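Local structure of PDZ domain protein (Parabacteroides distasonis, 4L8N) at residues Leu12-Asp17 with Val79-Ser84; Asn26-Ile31 with Val57-Val62; Glu53-Pro58 with Leu71-Arg76; Asn170-Lys175 with Met287-Thr292. The protein is of unknown function but combines N- and C-terminal PDZ domains, a fold that often binds peptide ends, with a DUF4136 domain, and can bind magnesium ions. One frame throughout, in Å; residues are numbered along the deposited sequence.

Contact 1 (Leu12-Asp17 with Val79-Ser84); sequences LGFTYD and VLLTIS
Asp17 OD2 is gripped twice, by a hydrogen bond with Tyr291 OH and a salt bridge from Lys293 NZ, at the far end of the strand that brings Leu12 and Phe14 to Val79 and Leu81. These two partners of OD2 lie far along the chain, in and next to contact 4. The contact proper is purely apolar. Leu12 CD2 meets Val79 CG2 at 4.2 Å, branch against branch. One step further along, Phe14 CZ approaches Leu81 CD2 at 4.4 Å, and the methyl comes to the ring obliquely. The Phe14 ring stands between its own backbone N and carbonyl carbon (chi1 58°), and this torsion sends CZ inward to the leucine. The backbones themselves stay well apart, with the CA atoms of Leu12 and Val79 9.2 Å from each other. The reason lies in the strand order. Strands 8-18 and 78-84 are not paired; strand 91-101 runs between them in the sheet. Their side chains therefore meet across the inside of a strongly curved sheet, as in the partly open barrel of PDZ domains. Ile51 also touches Phe14, and Leu71 of helix 67-71 touches Leu81. Leu12-Gly13-Phe14 leads into strand residues 14-17 and is consistent with the Gly-Leu-Gly-Phe type carboxylate-binding loop of other PDZ domains. The touching pairs are all apolar, so the contact rests on dispersion and burial, while polar bonds of both strands go to other partners.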
loop_
_atom_site.group_PDB
_atom_site.type_symbol
_atom_site.label_atom_id
_atom_site.label_comp_id
_atom_site.label_asym_id
_atom_site.label_seq_id
_atom_site.Cartn_x
_atom_site.Cartn_y
_atom_site.Cartn_z
ATOM N N LEU A 12 -26.010 -15.085 -23.892
ATOM C CA LEU A 12 -25.045 -16.161 -23.743
ATOM C C LEU A 12 -24.793 -16.249 -22.256
ATOM O O LEU A 12 -24.860 -15.233 -21.558
ATOM C CB LEU A 12 -23.789 -15.953 -24.571
ATOM C CG LEU A 12 -23.974 -16.277 -26.045
ATOM C CD1 LEU A 12 -24.295 -15.018 -26.832
ATOM C CD2 LEU A 12 -22.765 -17.020 -26.612
ATOM N N GLY A 13 -24.626 -17.462 -21.754
ATOM C CA GLY A 13 -24.475 -17.681 -20.321
ATOM C C GLY A 13 -23.171 -17.272 -19.673
ATOM O O GLY A 13 -22.700 -17.971 -18.767
ATOM N N PHE A 14 -22.604 -16.125 -20.078
ATOM C CA PHE A 14 -21.356 -15.621 -19.492
ATOM C C PHE A 14 -21.158 -14.139 -19.721
ATOM O O PHE A 14 -21.647 -13.603 -20.711
ATOM C CB PHE A 14 -20.122 -16.384 -20.039
ATOM C CG PHE A 14 -19.943 -16.352 -21.541
ATOM C CD1 PHE A 14 -19.328 -15.265 -22.164
ATOM C CD2 PHE A 14 -20.328 -17.430 -22.325
ATOM C CE1 PHE A 14 -19.171 -15.230 -23.553
ATOM C CE2 PHE A 14 -20.154 -17.404 -23.709
ATOM C CZ PHE A 14 -19.588 -16.300 -24.319
ATOM N N THR A 15 -20.374 -13.499 -18.840
ATOM C CA THR A 15 -19.932 -12.101 -18.953
ATOM C C THR A 15 -18.457 -12.141 -19.363
ATOM O O THR A 15 -17.747 -13.078 -18.993
ATOM C CB THR A 15 -20.172 -11.299 -17.654
ATOM O OG1 THR A 15 -19.380 -11.816 -16.588
ATOM C CG2 THR A 15 -21.634 -11.269 -17.237
ATOM N N TYR A 16 -17.999 -11.161 -20.141
ATOM C CA TYR A 16 -16.612 -11.134 -20.604
ATOM C C TYR A 16 -16.055 -9.711 -20.726
ATOM O O TYR A 16 -16.802 -8.729 -20.694
ATOM C CB TYR A 16 -16.497 -11.844 -21.968
ATOM C CG TYR A 16 -17.075 -11.060 -23.133
ATOM C CD1 TYR A 16 -18.419 -11.186 -23.489
ATOM C CD2 TYR A 16 -16.272 -10.222 -23.905
ATOM C CE1 TYR A 16 -18.955 -10.472 -24.560
ATOM C CE2 TYR A 16 -16.804 -9.482 -24.961
ATOM C CZ TYR A 16 -18.144 -9.624 -25.296
ATOM O OH TYR A 16 -18.669 -8.934 -26.365
ATOM N N ASP A 17 -14.735 -9.631 -20.938
ATOM C CA ASP A 17 -13.963 -8.430 -21.224
ATOM C C ASP A 17 -13.200 -8.609 -22.503
ATOM O O ASP A 17 -12.878 -9.740 -22.856
ATOM C CB ASP A 17 -12.920 -8.221 -20.117
ATOM C CG ASP A 17 -13.341 -7.497 -18.862
ATOM O OD1 ASP A 17 -14.400 -6.819 -18.889
ATOM O OD2 ASP A 17 -12.580 -7.546 -17.876
ATOM N N VAL A 79 -23.620 -21.358 -30.943
ATOM C CA VAL A 79 -22.335 -20.724 -31.264
ATOM C C VAL A 79 -21.190 -21.678 -30.939
ATOM O O VAL A 79 -21.032 -22.088 -29.782
ATOM C CB VAL A 79 -22.116 -19.342 -30.581
ATOM C CG1 VAL A 79 -21.064 -18.523 -31.323
ATOM C CG2 VAL A 79 -23.416 -18.557 -30.488
ATOM N N LEU A 80 -20.400 -22.030 -31.967
ATOM C CA LEU A 80 -19.220 -22.876 -31.831
ATOM C C LEU A 80 -18.025 -21.991 -31.440
ATOM O O LEU A 80 -17.682 -21.034 -32.149
ATOM C CB LEU A 80 -18.922 -23.688 -33.109
ATOM C CG LEU A 80 -17.754 -24.685 -33.007
ATOM C CD1 LEU A 80 -17.999 -25.747 -31.923
ATOM C CD2 LEU A 80 -17.480 -25.339 -34.335
ATOM N N LEU A 81 -17.409 -22.308 -30.295
ATOM C CA LEU A 81 -16.302 -21.531 -29.766
ATOM C C LEU A 81 -15.014 -22.326 -29.715
ATOM O O LEU A 81 -15.011 -23.510 -29.382
ATOM C CB LEU A 81 -16.684 -21.065 -28.353
ATOM C CG LEU A 81 -17.058 -19.591 -28.134
ATOM C CD1 LEU A 81 -18.032 -19.064 -29.175
ATOM C CD2 LEU A 81 -17.627 -19.390 -26.743
ATOM N N THR A 82 -13.922 -21.670 -30.065
ATOM C CA THR A 82 -12.584 -22.218 -29.947
ATOM C C THR A 82 -12.030 -21.561 -28.709
ATOM O O THR A 82 -11.856 -20.342 -28.695
ATOM C CB THR A 82 -11.764 -21.986 -31.213
ATOM O OG1 THR A 82 -12.429 -22.624 -32.314
ATOM C CG2 THR A 82 -10.328 -22.490 -31.081
ATOM N N ILE A 83 -11.846 -22.350 -27.643
ATOM C CA ILE A 83 -11.391 -21.851 -26.361
ATOM C C ILE A 83 -9.956 -22.263 -26.056
ATOM O O ILE A 83 -9.511 -23.329 -26.466
ATOM C CB ILE A 83 -12.355 -22.343 -25.228
ATOM C CG1 ILE A 83 -13.818 -21.811 -25.370
ATOM C CG2 ILE A 83 -11.795 -22.079 -23.827
ATOM C CD1 ILE A 83 -14.054 -20.250 -25.345
ATOM N N SER A 84 -9.256 -21.417 -25.289
ATOM C CA SER A 84 -7.972 -21.715 -24.692
ATOM C C SER A 84 -8.007 -21.288 -23.205
ATOM O O SER A 84 -8.665 -20.307 -22.825
ATOM C CB SER A 84 -6.809 -21.083 -25.453
ATOM O OG SER A 84 -6.554 -19.729 -25.125
#

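Contact 2 (Asn26-Ile31 with Val57-Val62); sequences NNKPVI and VPVTEV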
loop_
_atom_site.group_PDB
_atom_site.type_symbol
_atom_site.label_atom_id
_atom_site.label_comp_id
_atom_site.label_asym_id
_atom_site.label_seq_id
_atom_site.Cartn_x
_atom_site.Cartn_y
_atom_site.Cartn_z
ATOM N N ASN A 26 -4.555 -11.412 -24.741
ATOM C CA ASN A 26 -4.490 -10.006 -25.135
ATOM C C ASN A 26 -5.355 -9.709 -26.379
ATOM O O ASN A 26 -5.286 -10.425 -27.387
ATOM C CB ASN A 26 -3.046 -9.577 -25.377
ATOM C CG ASN A 26 -2.829 -8.083 -25.302
ATOM O OD1 ASN A 26 -3.657 -7.329 -24.776
ATOM N ND2 ASN A 26 -1.682 -7.619 -25.791
ATOM N N ASN A 27 -6.205 -8.662 -26.256
ATOM C CA ASN A 27 -7.137 -8.140 -27.269
ATOM C C ASN A 27 -8.054 -9.259 -27.829
ATOM O O ASN A 27 -8.423 -9.276 -29.016
ATOM C CB ASN A 27 -6.385 -7.360 -28.382
ATOM C CG ASN A 27 -5.634 -6.154 -27.844
ATOM O OD1 ASN A 27 -6.198 -5.283 -27.153
ATOM N ND2 ASN A 27 -4.328 -6.101 -28.098
ATOM N N LYS A 28 -8.459 -10.165 -26.921
ATOM C CA LYS A 28 -9.358 -11.299 -27.175
ATOM C C LYS A 28 -10.415 -11.323 -26.088
ATOM O O LYS A 28 -10.126 -10.809 -25.006
ATOM C CB LYS A 28 -8.573 -12.629 -27.180
ATOM C CG LYS A 28 -7.532 -12.755 -28.279
ATOM C CD LYS A 28 -6.743 -14.025 -28.107
ATOM C CE LYS A 28 -5.646 -14.167 -29.124
ATOM N NZ LYS A 28 -4.702 -15.248 -28.743
ATOM N N PRO A 29 -11.623 -11.906 -26.285
ATOM C CA PRO A 29 -12.575 -11.973 -25.162
ATOM C C PRO A 29 -12.109 -12.967 -24.086
ATOM O O PRO A 29 -11.675 -14.072 -24.414
ATOM C CB PRO A 29 -13.892 -12.425 -25.819
ATOM C CG PRO A 29 -13.640 -12.456 -27.291
ATOM C CD PRO A 29 -12.166 -12.577 -27.484
ATOM N N VAL A 30 -12.153 -12.552 -22.810
ATOM C CA VAL A 30 -11.794 -13.355 -21.637
ATOM C C VAL A 30 -13.035 -13.410 -20.763
ATOM O O VAL A 30 -13.547 -12.359 -20.369
ATOM C CB VAL A 30 -10.537 -12.835 -20.846
ATOM C CG1 VAL A 30 -10.398 -13.524 -19.483
ATOM C CG2 VAL A 30 -9.257 -13.002 -21.660
ATOM N N ILE A 31 -13.502 -14.627 -20.453
ATOM C CA ILE A 31 -14.695 -14.874 -19.651
ATOM C C ILE A 31 -14.442 -14.507 -18.195
ATOM O O ILE A 31 -13.520 -15.041 -17.591
ATOM C CB ILE A 31 -15.138 -16.357 -19.786
ATOM C CG1 ILE A 31 -15.091 -16.885 -21.233
ATOM C CG2 ILE A 31 -16.425 -16.655 -19.043
ATOM C CD1 ILE A 31 -16.072 -16.466 -22.147
ATOM N N VAL A 57 -13.982 -18.407 -37.156
ATOM C CA VAL A 57 -13.197 -17.198 -37.469
ATOM C C VAL A 57 -12.397 -16.711 -36.225
ATOM O O VAL A 57 -12.997 -16.415 -35.184
ATOM C CB VAL A 57 -14.001 -16.034 -38.143
ATOM C CG1 VAL A 57 -15.348 -15.779 -37.478
ATOM C CG2 VAL A 57 -13.181 -14.743 -38.229
ATOM N N PRO A 58 -11.041 -16.584 -36.345
ATOM C CA PRO A 58 -10.233 -16.064 -35.223
ATOM C C PRO A 58 -10.622 -14.627 -34.861
ATOM O O PRO A 58 -10.888 -13.809 -35.748
ATOM C CB PRO A 58 -8.799 -16.144 -35.755
ATOM C CG PRO A 58 -8.855 -17.128 -36.865
ATOM C CD PRO A 58 -10.181 -16.887 -37.504
ATOM N N VAL A 59 -10.678 -14.335 -33.548
ATOM C CA VAL A 59 -11.128 -13.053 -32.991
ATOM C C VAL A 59 -10.165 -11.901 -33.324
ATOM O O VAL A 59 -10.550 -10.732 -33.215
ATOM C CB VAL A 59 -11.412 -13.141 -31.472
ATOM C CG1 VAL A 59 -12.507 -14.162 -31.180
ATOM C CG2 VAL A 59 -10.144 -13.444 -30.674
ATOM N N THR A 60 -8.932 -12.236 -33.740
ATOM C CA THR A 60 -7.915 -11.261 -34.121
ATOM C C THR A 60 -8.251 -10.683 -35.516
ATOM O O THR A 60 -8.112 -9.476 -35.732
ATOM C CB THR A 60 -6.496 -11.892 -34.082
ATOM O OG1 THR A 60 -6.394 -12.959 -35.030
ATOM C CG2 THR A 60 -6.099 -12.386 -32.699
ATOM N N GLU A 61 -8.737 -11.552 -36.436
ATOM C CA GLU A 61 -9.088 -11.266 -37.836
ATOM C C GLU A 61 -10.451 -10.540 -37.992
ATOM O O GLU A 61 -11.005 -10.501 -39.094
ATOM C CB GLU A 61 -9.113 -12.588 -38.630
ATOM C CG GLU A 61 -7.783 -13.333 -38.645
ATOM C CD GLU A 61 -7.743 -14.679 -39.350
ATOM O OE1 GLU A 61 -8.702 -15.017 -40.086
ATOM O OE2 GLU A 61 -6.725 -15.390 -39.180
ATOM N N VAL A 62 -10.967 -9.949 -36.903
ATOM C CA VAL A 62 -12.255 -9.254 -36.839
ATOM C C VAL A 62 -12.142 -8.085 -35.837
ATOM O O VAL A 62 -11.386 -8.185 -34.870
ATOM C CB VAL A 62 -13.352 -10.294 -36.455
ATOM C CG1 VAL A 62 -14.389 -9.750 -35.469
ATOM C CG2 VAL A 62 -14.018 -10.879 -37.696
#
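Val59 lies against both Lys28 and Pro29, and its methyl groups carry most of the apolar packing. Val59 CG2 sits 3.9 Å from Pro29 CD, and Val59 CG1 is almost as near, at 4.0 Å from the same atom. The two side chains reach toward each other.

Packing along an aliphatic stem comes next. The Lys28 stem runs roughly perpendicular to the valine and brings its CG to 3.6 Å from Val59 CG2. Further out, Lys28 CE passes 4.0 Å from Thr60 CG2, and these two side chains run alongside with a common direction. Because the lysine is extended beyond CG (chi2 175°), its methylenes run on past Val59 to Thr60.

The polar part lies elsewhere: Lys28 NZ makes a salt bridge with Glu52 OE1 on strand 50-54. The start of strand 29-34 and the residue before it thus pack on the turn just after strand 57-58. Pro29 is also backbone-bonded to Ile51, consistent with the barrel-like PDZ fold. Val59 CG1 also meets Ile54. The chemistry implies a division of labour within Lys28, whose hydrocarbon stem covers Val59 and Thr60 while its charge is paired with Glu52.

Contact 3 (Glu53-Pro58 with Leu71-Arg76); sequences EINGVP and LNPAGR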
loop_
_atom_site.group_PDB
_atom_site.type_symbol
_atom_site.label_atom_id
_atom_site.label_comp_id
_atom_site.label_asym_id
_atom_site.label_seq_id
_atom_site.Cartn_x
_atom_site.Cartn_y
_atom_site.Cartn_z
ATOM N N GLU A 53 -11.518 -18.238 -31.300
ATOM C CA GLU A 53 -12.281 -18.170 -32.544
ATOM C C GLU A 53 -13.762 -18.270 -32.252
ATOM O O GLU A 53 -14.168 -18.914 -31.279
ATOM C CB GLU A 53 -11.883 -19.275 -33.558
ATOM C CG GLU A 53 -10.394 -19.547 -33.756
ATOM C CD GLU A 53 -10.035 -20.719 -34.660
ATOM O OE1 GLU A 53 -10.950 -21.470 -35.079
ATOM O OE2 GLU A 53 -8.826 -20.885 -34.948
ATOM N N ILE A 54 -14.569 -17.628 -33.100
ATOM C CA ILE A 54 -16.031 -17.682 -33.053
ATOM C C ILE A 54 -16.475 -18.286 -34.389
ATOM O O ILE A 54 -16.100 -17.785 -35.448
ATOM C CB ILE A 54 -16.684 -16.297 -32.767
ATOM C CG1 ILE A 54 -16.098 -15.647 -31.487
ATOM C CG2 ILE A 54 -18.220 -16.411 -32.717
ATOM C CD1 ILE A 54 -16.372 -14.125 -31.297
ATOM N N ASN A 55 -17.223 -19.393 -34.332
ATOM C CA ASN A 55 -17.765 -20.124 -35.490
ATOM C C ASN A 55 -16.704 -20.376 -36.593
ATOM O O ASN A 55 -17.032 -20.393 -37.783
ATOM C CB ASN A 55 -18.996 -19.395 -36.073
ATOM C CG ASN A 55 -20.211 -19.394 -35.181
ATOM O OD1 ASN A 55 -20.590 -20.415 -34.595
ATOM N ND2 ASN A 55 -20.880 -18.252 -35.111
ATOM N N GLY A 56 -15.458 -20.585 -36.165
ATOM C CA GLY A 56 -14.326 -20.847 -37.045
ATOM C C GLY A 56 -13.473 -19.643 -37.386
ATOM O O GLY A 56 -12.350 -19.824 -37.874
ATOM N N VAL A 57 -13.982 -18.407 -37.156
ATOM C CA VAL A 57 -13.197 -17.198 -37.469
ATOM C C VAL A 57 -12.397 -16.711 -36.225
ATOM O O VAL A 57 -12.997 -16.415 -35.184
ATOM C CB VAL A 57 -14.001 -16.034 -38.143
ATOM C CG1 VAL A 57 -15.348 -15.779 -37.478
ATOM C CG2 VAL A 57 -13.181 -14.743 -38.229
ATOM N N PRO A 58 -11.041 -16.584 -36.345
ATOM C CA PRO A 58 -10.233 -16.064 -35.223
ATOM C C PRO A 58 -10.622 -14.627 -34.861
ATOM O O PRO A 58 -10.888 -13.809 -35.748
ATOM C CB PRO A 58 -8.799 -16.144 -35.755
ATOM C CG PRO A 58 -8.855 -17.128 -36.865
ATOM C CD PRO A 58 -10.181 -16.887 -37.504
ATOM N N LEU A 71 -21.018 -13.093 -31.537
ATOM C CA LEU A 71 -21.281 -13.988 -30.414
ATOM C C LEU A 71 -22.772 -14.259 -30.262
ATOM O O LEU A 71 -23.137 -15.305 -29.723
ATOM C CB LEU A 71 -20.709 -13.428 -29.104
ATOM C CG LEU A 71 -19.256 -13.768 -28.828
ATOM C CD1 LEU A 71 -18.743 -12.981 -27.653
ATOM C CD2 LEU A 71 -19.059 -15.273 -28.618
ATOM N N ASN A 72 -23.632 -13.332 -30.742
ATOM C CA ASN A 72 -25.087 -13.496 -30.719
ATOM C C ASN A 72 -25.636 -13.371 -32.160
ATOM O O ASN A 72 -26.239 -12.340 -32.492
ATOM C CB ASN A 72 -25.747 -12.498 -29.765
ATOM C CG ASN A 72 -27.175 -12.865 -29.435
ATOM O OD1 ASN A 72 -27.451 -13.631 -28.500
ATOM N ND2 ASN A 72 -28.111 -12.337 -30.205
ATOM N N PRO A 73 -25.418 -14.382 -33.048
ATOM C CA PRO A 73 -25.909 -14.255 -34.435
ATOM C C PRO A 73 -27.431 -14.281 -34.528
ATOM O O PRO A 73 -28.110 -14.762 -33.612
ATOM C CB PRO A 73 -25.290 -15.461 -35.157
ATOM C CG PRO A 73 -24.236 -15.994 -34.240
ATOM C CD PRO A 73 -24.724 -15.673 -32.858
ATOM N N ALA A 74 -27.967 -13.731 -35.632
ATOM C CA ALA A 74 -29.413 -13.691 -35.860
ATOM C C ALA A 74 -29.936 -15.073 -36.286
ATOM O O ALA A 74 -30.684 -15.703 -35.523
ATOM C CB ALA A 74 -29.761 -12.633 -36.896
ATOM N N GLY A 75 -29.484 -15.542 -37.457
ATOM C CA GLY A 75 -29.869 -16.817 -38.061
ATOM C C GLY A 75 -29.464 -18.050 -37.277
ATOM O O GLY A 75 -30.271 -18.975 -37.114
ATOM N N ARG A 76 -28.203 -18.071 -36.795
ATOM C CA ARG A 76 -27.628 -19.166 -36.009
ATOM C C ARG A 76 -28.229 -19.168 -34.602
ATOM O O ARG A 76 -28.690 -18.122 -34.131
ATOM C CB ARG A 76 -26.090 -19.022 -35.954
ATOM C CG ARG A 76 -25.353 -20.322 -35.665
ATOM C CD ARG A 76 -23.852 -20.226 -35.861
ATOM N NE ARG A 76 -23.185 -21.431 -35.362
ATOM C CZ ARG A 76 -22.932 -22.520 -36.086
ATOM N NH1 ARG A 76 -23.259 -22.561 -37.373
ATOM N NH2 ARG A 76 -22.341 -23.570 -35.532
#
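The Asn55 amide and the Arg76 guanidinium meet with their planes 66° apart, so they do not stack. Arg76 CD and NE come in obliquely above one face of the amide, with CD 3.5 Å from Asn55 OD1 and 3.6 Å from Asn55 ND2. Arg76 NE is only 2.9 Å from Asn55 OD1, but the angle is poor and the pair is not a hydrogen bond. Each atom has another partner: OD1 accepts from Leu80 N, and NE gives a weak hydrogen bond to Asp78 O. At the ND2 end of the amide, Pro73 CG approaches to 4.1 Å. In the arginine, CG lies opposite the backbone N (chi1 -157°) and the chain then runs extended to NE, so that arginine and asparagine run antiparallel past one another.

Apolar packing adjoins this polar patch. Ile54 CD1 rests 3.8 Å from Leu71 CG, and the two side chains lie roughly perpendicular. Ile54 to Val57 form a type I' beta turn, closed by Val57 N to Ile54 O at 2.8 Å and by Ile54 N to Val57 O at 2.9 Å. Gly56 has backbone angles that call for glycine. The turn is the hairpin between strands 50-54 and 57-58, and it faces the loop that leads from helix 67-71 to strand 78-84. Lys97 of strand 91-101 holds the carbonyls of Pro73 and Arg76, while Val79 touches Ile54, Asn55 and Pro73 from strand 78-84.

Contact 4 (Asn170-Lys175 with Met287-Thr292); sequences NELTKK and MQYPYT
Lys175 lays its outer methylenes beside the carbonyl of Tyr289, with CE 3.3 Å from Tyr289 O. A bend at the last torsion (chi4 -62°) turns NZ onto that oxygen in a hydrogen bond of 2.7 Å. The bond is nearly straight on the acceptor side, with a C=O to donor angle of 169°. The same NZ also donates to Cys286 O, so one ammonium group joins two carbonyls of the chain that follows helix 274-285. Its charge would probably polarise both. Beside it, Leu172 CD2 touches Tyr289 CD2 at 4.4 Å, coming obliquely to the ring.

This is helix-to-loop packing in the DUF4136 domain: the 170-175 part of helix 158-175 lies against the loop between helix 274-285 and strand 298-309. The Tyr289 ring also meets Trp260 edge-to-face and Phe142, and a cis peptide bond joins Tyr289 to Pro290. On the helix, Lys174 NZ pairs with Glu171 OE2 in a salt bridge of 2.9 Å, on the syn side but 33° out of the carboxylate plane. Within the loop, Thr292 OG1 gives a hydrogen bond of 2.6 Å to Gln288 O.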
loop_
_atom_site.group_PDB
_atom_site.type_symbol
_atom_site.label_atom_id
_atom_site.label_comp_id
_atom_site.label_asym_id
_atom_site.label_seq_id
_atom_site.Cartn_x
_atom_site.Cartn_y
_atom_site.Cartn_z
ATOM N N ASN A 170 -4.763 -26.507 -4.327
ATOM C CA ASN A 170 -6.173 -26.671 -4.705
ATOM C C ASN A 170 -6.597 -25.611 -5.716
ATOM O O ASN A 170 -7.255 -25.958 -6.689
ATOM C CB ASN A 170 -7.132 -26.646 -3.486
ATOM C CG ASN A 170 -6.981 -27.805 -2.509
ATOM O OD1 ASN A 170 -6.453 -28.887 -2.836
ATOM N ND2 ASN A 170 -7.458 -27.605 -1.274
ATOM N N GLU A 171 -6.188 -24.344 -5.518
ATOM C CA GLU A 171 -6.547 -23.252 -6.428
ATOM C C GLU A 171 -6.015 -23.447 -7.832
ATOM O O GLU A 171 -6.765 -23.250 -8.788
ATOM C CB GLU A 171 -6.060 -21.893 -5.898
ATOM C CG GLU A 171 -6.926 -21.307 -4.802
ATOM C CD GLU A 171 -8.428 -21.500 -4.928
ATOM O OE1 GLU A 171 -9.034 -20.932 -5.866
ATOM O OE2 GLU A 171 -8.999 -22.212 -4.072
ATOM N N LEU A 172 -4.732 -23.842 -7.951
ATOM C CA LEU A 172 -4.021 -24.007 -9.217
ATOM C C LEU A 172 -4.416 -25.291 -9.936
ATOM O O LEU A 172 -4.487 -25.296 -11.174
ATOM C CB LEU A 172 -2.494 -23.960 -8.993
ATOM C CG LEU A 172 -1.891 -22.654 -8.431
ATOM C CD1 LEU A 172 -0.357 -22.710 -8.468
ATOM C CD2 LEU A 172 -2.376 -21.437 -9.178
ATOM N N THR A 173 -4.687 -26.386 -9.182
ATOM C CA THR A 173 -5.149 -27.616 -9.841
ATOM C C THR A 173 -6.580 -27.393 -10.373
ATOM O O THR A 173 -6.896 -27.936 -11.414
ATOM C CB THR A 173 -5.012 -28.873 -8.970
ATOM O OG1 THR A 173 -5.677 -28.694 -7.725
ATOM C CG2 THR A 173 -3.560 -29.272 -8.758
ATOM N N LYS A 174 -7.404 -26.529 -9.718
ATOM C CA LYS A 174 -8.758 -26.196 -10.201
ATOM C C LYS A 174 -8.700 -25.392 -11.510
ATOM O O LYS A 174 -9.605 -25.493 -12.334
ATOM C CB LYS A 174 -9.571 -25.427 -9.157
ATOM C CG LYS A 174 -10.066 -26.273 -7.985
ATOM C CD LYS A 174 -11.013 -25.484 -7.072
ATOM C CE LYS A 174 -10.324 -24.665 -6.002
ATOM N NZ LYS A 174 -11.172 -23.536 -5.537
ATOM N N LYS A 175 -7.618 -24.624 -11.703
ATOM C CA LYS A 175 -7.385 -23.791 -12.873
ATOM C C LYS A 175 -6.959 -24.634 -14.101
ATOM O O LYS A 175 -7.105 -24.180 -15.243
ATOM C CB LYS A 175 -6.331 -22.724 -12.531
ATOM C CG LYS A 175 -6.925 -21.610 -11.678
ATOM C CD LYS A 175 -5.904 -20.673 -11.021
ATOM C CE LYS A 175 -6.608 -19.670 -10.136
ATOM N NZ LYS A 175 -7.537 -18.788 -10.906
HETATM N N MSE A 287 -7.646 -15.458 -7.888
HETATM C CA MSE A 287 -8.647 -15.166 -8.931
HETATM C C MSE A 287 -8.019 -14.286 -10.025
HETATM O O MSE A 287 -8.541 -14.221 -11.143
HETATM C CB MSE A 287 -9.894 -14.509 -8.340
HETATM C CG MSE A 287 -10.933 -15.530 -7.921
HETATM SE SE MSE A 287 -12.523 -14.777 -7.089
HETATM C CE MSE A 287 -13.224 -14.015 -8.583
ATOM N N GLN A 288 -6.871 -13.628 -9.705
ATOM C CA GLN A 288 -6.175 -12.814 -10.686
ATOM C C GLN A 288 -5.051 -13.584 -11.370
ATOM O O GLN A 288 -4.315 -12.983 -12.140
ATOM C CB GLN A 288 -5.696 -11.486 -10.108
ATOM C CG GLN A 288 -6.865 -10.533 -9.908
ATOM C CD GLN A 288 -6.446 -9.115 -9.981
ATOM O OE1 GLN A 288 -6.775 -8.396 -10.929
ATOM N NE2 GLN A 288 -5.679 -8.699 -8.988
ATOM N N TYR A 289 -4.952 -14.917 -11.158
ATOM C CA TYR A 289 -4.013 -15.752 -11.908
ATOM C C TYR A 289 -4.819 -16.670 -12.841
ATOM O O TYR A 289 -5.629 -17.456 -12.337
ATOM C CB TYR A 289 -3.035 -16.565 -11.025
ATOM C CG TYR A 289 -1.937 -17.155 -11.885
ATOM C CD1 TYR A 289 -0.882 -16.363 -12.341
ATOM C CD2 TYR A 289 -2.049 -18.451 -12.407
ATOM C CE1 TYR A 289 0.077 -16.867 -13.227
ATOM C CE2 TYR A 289 -1.097 -18.961 -13.302
ATOM C CZ TYR A 289 -0.031 -18.165 -13.700
ATOM O OH TYR A 289 0.923 -18.645 -14.574
ATOM N N PRO A 290 -4.680 -16.599 -14.192
ATOM C CA PRO A 290 -3.745 -15.797 -14.996
ATOM C C PRO A 290 -4.251 -14.420 -15.448
ATOM O O PRO A 290 -3.499 -13.683 -16.087
ATOM C CB PRO A 290 -3.536 -16.693 -16.215
ATOM C CG PRO A 290 -4.845 -17.376 -16.399
ATOM C CD PRO A 290 -5.472 -17.501 -15.053
ATOM N N TYR A 291 -5.510 -14.069 -15.137
ATOM C CA TYR A 291 -6.067 -12.814 -15.607
ATOM C C TYR A 291 -6.042 -11.739 -14.515
ATOM O O TYR A 291 -6.900 -11.714 -13.639
ATOM C CB TYR A 291 -7.480 -13.047 -16.153
ATOM C CG TYR A 291 -8.110 -11.829 -16.795
ATOM C CD1 TYR A 291 -7.450 -11.122 -17.795
ATOM C CD2 TYR A 291 -9.390 -11.412 -16.434
ATOM C CE1 TYR A 291 -8.030 -10.006 -18.393
ATOM C CE2 TYR A 291 -9.984 -10.301 -17.030
ATOM C CZ TYR A 291 -9.303 -9.601 -18.012
ATOM O OH TYR A 291 -9.905 -8.518 -18.610
ATOM N N THR A 292 -5.028 -10.854 -14.596
ATOM C CA THR A 292 -4.786 -9.726 -13.708
ATOM C C THR A 292 -5.252 -8.427 -14.374
ATOM O O THR A 292 -4.721 -8.048 -15.422
ATOM C CB THR A 292 -3.279 -9.658 -13.338
ATOM O OG1 THR A 292 -2.873 -10.855 -12.675
ATOM C CG2 THR A 292 -2.937 -8.476 -12.450
#

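Overall arrangement
From the N terminus, strand 8-18 opens contact 1, which closes only at strand 78-84 and so spans most of the PDZ domain. Contacts 2 and 3 both lie within that span. Contact 2 runs from strand 29-34 to residues 57-62. Contact 3 starts on the hairpin where contact 2 ends, sharing Val57 and Pro58, and closes after helix 67-71. Together the three tie strands 8-18, 29-34, 50-54 and 78-84 and the loop after helix 67-71 into one small domain. Contact 4 follows later in the chain and closes a separate, longer loop in the DUF4136 domain. Its Tyr291 reaches both contact 1 and contact 2, with Tyr291 CD2 3.8 Å from Val30 CG1.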